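Local coordinates for protein Afp2 (PDB 6RBN) that probably assembles with Afp3 into the helical contractile sheath that surrounds the tube of the anti-feeding prophage, an injection system resembling a phage tail, at residues C[48-51]-C[52-56]; C[242-245]-C[246-249]. All coordinates share one frame; numbering follows the deposited sequence.

Contact 1. Residues C[48-51]-C[52-56]; sequences VFRN and WAEFT
Asn51 caps helix 52-58 by accepting the backbone N-H of Glu54. Asn51 OD1 lies 3.1 Å from Glu54 N, with the donor above the plane of the amide carbonyl. The side chain reaches forward because its CG sits between the backbone N and the carbonyl carbon (chi1 54°). A weak backbone bond from Phe55 N to Asn51 O, 3.4 Å long, begins the helical bonding.

The Glu54 side chain reaches back to the backbone N of Arg50, the residue before the cap. Its chain is extended beyond CG and crosses that of Asn51 at about a right angle. Glu54 OE1 accepts from Arg50 N at 3.0 Å, from above the carboxylate plane. On the same carboxylate, Arg50 NH1 lies 3.8 Å from Glu54 OE2. This salt bridge is long, and the guanidinium and carboxylate planes stand nearly perpendicular.

Beside these bonds, Phe49 and Phe55 form an offset edge-to-face pair. The edge of Phe55 is turned to the face of Phe49, with centroids 5.3 Å apart and planes at 70°. Phe55 CD1 comes within 3.5 Å of Phe49 CE2.

Outward, Phe49 pairs by backbone with Cys82 of the adjacent strand. Phe55 meets the rings of Tyr59 and Tyr68. Trp52 lies against helix 66-75 and is bonded through NE1 to Ser18 OG.

Two backbone N-H groups at the strand-to-helix corner are thus satisfied by side chains. The Glu54 carboxylate near the helix N terminus probably interacts favourably with the helix dipole, while the aromatic pair fills the buried side.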
loop_
_atom_site.group_PDB
_atom_site.type_symbol
_atom_site.label_atom_id
_atom_site.label_comp_id
_atom_site.label_asym_id
_atom_site.label_seq_id
_atom_site.Cartn_x
_atom_site.Cartn_y
_atom_site.Cartn_z
ATOM N N VAL C 48 27.854 -42.298 76.875
ATOM C CA VAL C 48 26.645 -41.600 76.457
ATOM C C VAL C 48 25.436 -42.412 76.899
ATOM O O VAL C 48 25.332 -43.598 76.574
ATOM C CB VAL C 48 26.620 -41.394 74.932
ATOM C CG1 VAL C 48 25.357 -40.665 74.502
ATOM C CG2 VAL C 48 27.874 -40.681 74.460
ATOM N N PHE C 49 24.514 -41.762 77.605
ATOM C CA PHE C 49 23.328 -42.410 78.159
ATOM C C PHE C 49 22.096 -41.653 77.696
ATOM O O PHE C 49 21.914 -40.488 78.060
ATOM C CB PHE C 49 23.407 -42.432 79.684
ATOM C CG PHE C 49 24.452 -43.359 80.221
ATOM C CD1 PHE C 49 24.772 -44.525 79.553
ATOM C CD2 PHE C 49 25.173 -43.021 81.348
ATOM C CE1 PHE C 49 25.748 -45.367 80.036
ATOM C CE2 PHE C 49 26.154 -43.855 81.826
ATOM C CZ PHE C 49 26.440 -45.028 81.173
ATOM N N ARG C 50 21.246 -42.310 76.906
ATOM C CA ARG C 50 20.094 -41.635 76.320
ATOM C C ARG C 50 18.859 -41.664 77.206
ATOM O O ARG C 50 18.052 -40.731 77.153
ATOM C CB ARG C 50 19.749 -42.251 74.964
ATOM C CG ARG C 50 20.788 -41.996 73.894
ATOM C CD ARG C 50 20.396 -42.631 72.578
ATOM N NE ARG C 50 21.399 -42.382 71.549
ATOM C CZ ARG C 50 22.437 -43.180 71.316
ATOM N NH1 ARG C 50 22.608 -44.278 72.042
ATOM N NH2 ARG C 50 23.304 -42.879 70.359
ATOM N N ASN C 51 18.678 -42.709 78.008
ATOM C CA ASN C 51 17.534 -42.793 78.900
ATOM C C ASN C 51 17.908 -43.621 80.123
ATOM O O ASN C 51 19.064 -44.017 80.301
ATOM C CB ASN C 51 16.300 -43.341 78.165
ATOM C CG ASN C 51 16.551 -44.664 77.468
ATOM O OD1 ASN C 51 17.611 -45.267 77.589
ATOM N ND2 ASN C 51 15.559 -45.115 76.716
ATOM N N TRP C 52 16.913 -43.871 80.973
ATOM C CA TRP C 52 17.141 -44.635 82.195
ATOM C C TRP C 52 17.376 -46.111 81.903
ATOM O O TRP C 52 18.056 -46.791 82.679
ATOM C CB TRP C 52 15.956 -44.450 83.142
ATOM C CG TRP C 52 16.039 -45.232 84.415
ATOM C CD1 TRP C 52 15.305 -46.328 84.747
ATOM C CD2 TRP C 52 16.923 -44.994 85.515
ATOM N NE1 TRP C 52 15.662 -46.780 85.991
ATOM C CE2 TRP C 52 16.654 -45.975 86.484
ATOM C CE3 TRP C 52 17.908 -44.041 85.777
ATOM C CZ2 TRP C 52 17.338 -46.036 87.692
ATOM C CZ3 TRP C 52 18.583 -44.102 86.977
ATOM C CH2 TRP C 52 18.296 -45.092 87.918
ATOM N N ALA C 53 16.835 -46.617 80.796
ATOM C CA ALA C 53 17.016 -48.023 80.455
ATOM C C ALA C 53 18.456 -48.316 80.045
ATOM O O ALA C 53 18.999 -49.367 80.397
ATOM C CB ALA C 53 16.048 -48.423 79.346
ATOM N N GLU C 54 19.090 -47.398 79.312
ATOM C CA GLU C 54 20.484 -47.597 78.931
ATOM C C GLU C 54 21.427 -47.396 80.106
ATOM O O GLU C 54 22.540 -47.931 80.101
ATOM C CB GLU C 54 20.871 -46.652 77.797
ATOM C CG GLU C 54 20.213 -46.959 76.476
ATOM C CD GLU C 54 20.642 -45.998 75.389
ATOM O OE1 GLU C 54 21.386 -45.046 75.700
ATOM O OE2 GLU C 54 20.235 -46.194 74.225
ATOM N N PHE C 55 21.013 -46.626 81.109
ATOM C CA PHE C 55 21.888 -46.376 82.245
ATOM C C PHE C 55 21.938 -47.568 83.190
ATOM O O PHE C 55 22.990 -47.858 83.769
ATOM C CB PHE C 55 21.438 -45.115 82.978
ATOM C CG PHE C 55 22.225 -44.822 84.212
ATOM C CD1 PHE C 55 23.554 -44.469 84.131
ATOM C CD2 PHE C 55 21.625 -44.871 85.455
ATOM C CE1 PHE C 55 24.280 -44.204 85.270
ATOM C CE2 PHE C 55 22.343 -44.592 86.596
ATOM C CZ PHE C 55 23.672 -44.257 86.503
ATOM N N THR C 56 20.826 -48.283 83.344
ATOM C CA THR C 56 20.798 -49.452 84.212
ATOM C C THR C 56 21.370 -50.699 83.555
ATOM O O THR C 56 21.479 -51.731 84.222
ATOM C CB THR C 56 19.373 -49.735 84.677
ATOM O OG1 THR C 56 18.536 -49.975 83.539
ATOM C CG2 THR C 56 18.833 -48.563 85.461
#

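Contact 2. Residues C[242-245]-C[246-249]; sequences EDSD and NWRY
An ST motif shapes the turn that leads into helix 250-267, within the C-terminal domain of the sheath protein. Ser244 OG accepts from Trp247 N at 2.9 Å, and the bond is fairly straight at 163°. OG lies between the backbone N and the carbonyl carbon (chi1 64°), which turns it forward along the chain. The second bond of the motif, from Arg248 N to Ser244 O, is weak at 3.4 Å.

Arg248 then folds back over this turn. Its chain is bent at chi3 (-66°), and the guanidinium comes to lie with one face over Ser244 O. Ser244 O sits 3.2 Å from Arg248 CZ, above the centre of the group. It makes no hydrogen bond to NH1 or NH2 from there.

Two aspartates meet the guanidinium at its edge. Arg248 NE donates to Asp243 OD1 at 3.0 Å, nearly straight and in the guanidinium plane. OD1 is approached from above its own carboxylate plane. Asp245 OD1 stands 3.6 Å from Arg248 NH2, a looser salt bridge. Both acids run alongside the arginine and point the same way. Asp243 OD1 also pairs with Arg239 NH1, so one carboxylate oxygen serves two arginines. Asp243, shared by both, probably eases the closeness of these two positive groups.

Trp247 ties the turn to the rest of the fold. Its indole makes a cation-pi contact with Arg253 and meets the ring of Phe256, both on helix 250-267, and it touches Pro154. Gln447 of the Afp3 chain packs on Trp247 and makes a weak hydrogen bond to Asn246 OD1. The turn lies between strand 234-235 and helix 250-267 in sequence, and beside the Afp3 chain in space.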
loop_
_atom_site.group_PDB
_atom_site.type_symbol
_atom_site.label_atom_id
_atom_site.label_comp_id
_atom_site.label_asym_id
_atom_site.label_seq_id
_atom_site.Cartn_x
_atom_site.Cartn_y
_atom_site.Cartn_z
ATOM N N GLU C 242 28.930 -13.663 88.714
ATOM C CA GLU C 242 29.266 -12.270 88.446
ATOM C C GLU C 242 28.066 -11.394 88.765
ATOM O O GLU C 242 26.991 -11.575 88.188
ATOM C CB GLU C 242 29.694 -12.063 86.995
ATOM C CG GLU C 242 30.035 -10.615 86.696
ATOM C CD GLU C 242 30.522 -10.395 85.284
ATOM O OE1 GLU C 242 30.623 -11.377 84.530
ATOM O OE2 GLU C 242 30.797 -9.234 84.924
ATOM N N ASP C 243 28.253 -10.445 89.677
ATOM C CA ASP C 243 27.187 -9.523 90.058
ATOM C C ASP C 243 27.362 -8.202 89.315
ATOM O O ASP C 243 27.812 -7.194 89.856
ATOM C CB ASP C 243 27.176 -9.322 91.569
ATOM C CG ASP C 243 25.984 -8.522 92.038
ATOM O OD1 ASP C 243 24.865 -9.075 92.059
ATOM O OD2 ASP C 243 26.163 -7.338 92.389
ATOM N N SER C 244 26.996 -8.231 88.039
ATOM C CA SER C 244 26.996 -7.051 87.194
ATOM C C SER C 244 25.574 -6.764 86.736
ATOM O O SER C 244 24.672 -7.584 86.903
ATOM C CB SER C 244 27.913 -7.233 85.982
ATOM O OG SER C 244 27.433 -8.264 85.140
ATOM N N ASP C 245 25.374 -5.582 86.149
ATOM C CA ASP C 245 24.058 -5.243 85.622
ATOM C C ASP C 245 23.723 -6.021 84.360
ATOM O O ASP C 245 22.545 -6.134 84.012
ATOM C CB ASP C 245 23.964 -3.745 85.339
ATOM C CG ASP C 245 23.885 -2.919 86.602
ATOM O OD1 ASP C 245 23.341 -3.423 87.607
ATOM O OD2 ASP C 245 24.366 -1.769 86.591
ATOM N N ASN C 246 24.725 -6.557 83.670
ATOM C CA ASN C 246 24.490 -7.369 82.485
ATOM C C ASN C 246 24.297 -8.840 82.824
ATOM O O ASN C 246 23.300 -9.444 82.420
ATOM C CB ASN C 246 25.649 -7.216 81.496
ATOM C CG ASN C 246 25.618 -5.900 80.756
ATOM O OD1 ASN C 246 24.559 -5.429 80.346
ATOM N ND2 ASN C 246 26.787 -5.305 80.563
ATOM N N TRP C 247 25.230 -9.430 83.567
ATOM C CA TRP C 247 25.324 -10.880 83.660
ATOM C C TRP C 247 25.124 -11.383 85.082
ATOM O O TRP C 247 25.752 -12.344 85.523
ATOM C CB TRP C 247 26.650 -11.363 83.094
ATOM C CG TRP C 247 26.891 -10.896 81.709
ATOM C CD1 TRP C 247 27.846 -10.022 81.300
ATOM C CD2 TRP C 247 26.105 -11.197 80.554
ATOM N NE1 TRP C 247 27.744 -9.803 79.955
ATOM C CE2 TRP C 247 26.676 -10.509 79.474
ATOM C CE3 TRP C 247 24.981 -11.995 80.323
ATOM C CZ2 TRP C 247 26.167 -10.597 78.191
ATOM C CZ3 TRP C 247 24.488 -12.084 79.053
ATOM C CH2 TRP C 247 25.076 -11.391 78.006
ATOM N N ARG C 248 24.225 -10.727 85.802
ATOM C CA ARG C 248 23.500 -11.312 86.915
ATOM C C ARG C 248 22.428 -12.227 86.316
ATOM O O ARG C 248 22.265 -12.277 85.096
ATOM C CB ARG C 248 22.924 -10.180 87.769
ATOM C CG ARG C 248 22.418 -10.495 89.150
ATOM C CD ARG C 248 21.853 -9.244 89.798
ATOM N NE ARG C 248 22.867 -8.230 90.055
ATOM C CZ ARG C 248 22.875 -7.017 89.515
ATOM N NH1 ARG C 248 21.913 -6.653 88.682
ATOM N NH2 ARG C 248 23.842 -6.163 89.816
ATOM N N TYR C 249 21.685 -12.959 87.160
ATOM C CA TYR C 249 20.455 -13.642 86.752
ATOM C C TYR C 249 20.607 -14.728 85.690
ATOM O O TYR C 249 20.517 -14.429 84.498
ATOM C CB TYR C 249 19.371 -12.651 86.302
ATOM C CG TYR C 249 18.879 -11.763 87.411
ATOM C CD1 TYR C 249 18.199 -12.296 88.494
ATOM C CD2 TYR C 249 19.036 -10.390 87.345
ATOM C CE1 TYR C 249 17.736 -11.492 89.504
ATOM C CE2 TYR C 249 18.568 -9.573 88.349
ATOM C CZ TYR C 249 17.919 -10.131 89.426
ATOM O OH TYR C 249 17.453 -9.319 90.431
#

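Following the chain from its N terminus, contact 1 comes first. It closes the short corner between strand 46-49, within this chain the outermost strand at one end of the six-stranded mixed sheet, and helix 52-58. The chain then passes through helix 66-75 before adding strand 82-86 beside strand 46-49. Much later, beyond the strand pair 225-226 and 234-235, contact 2 closes a tight turn just before helix 250-267. The two contacts are in series and neither nests nor crosses. Their centres are about 36 Å apart, on opposite sides of the chain's centre. Contact 1 touches no other chain, whereas contact 2 meets Afp3.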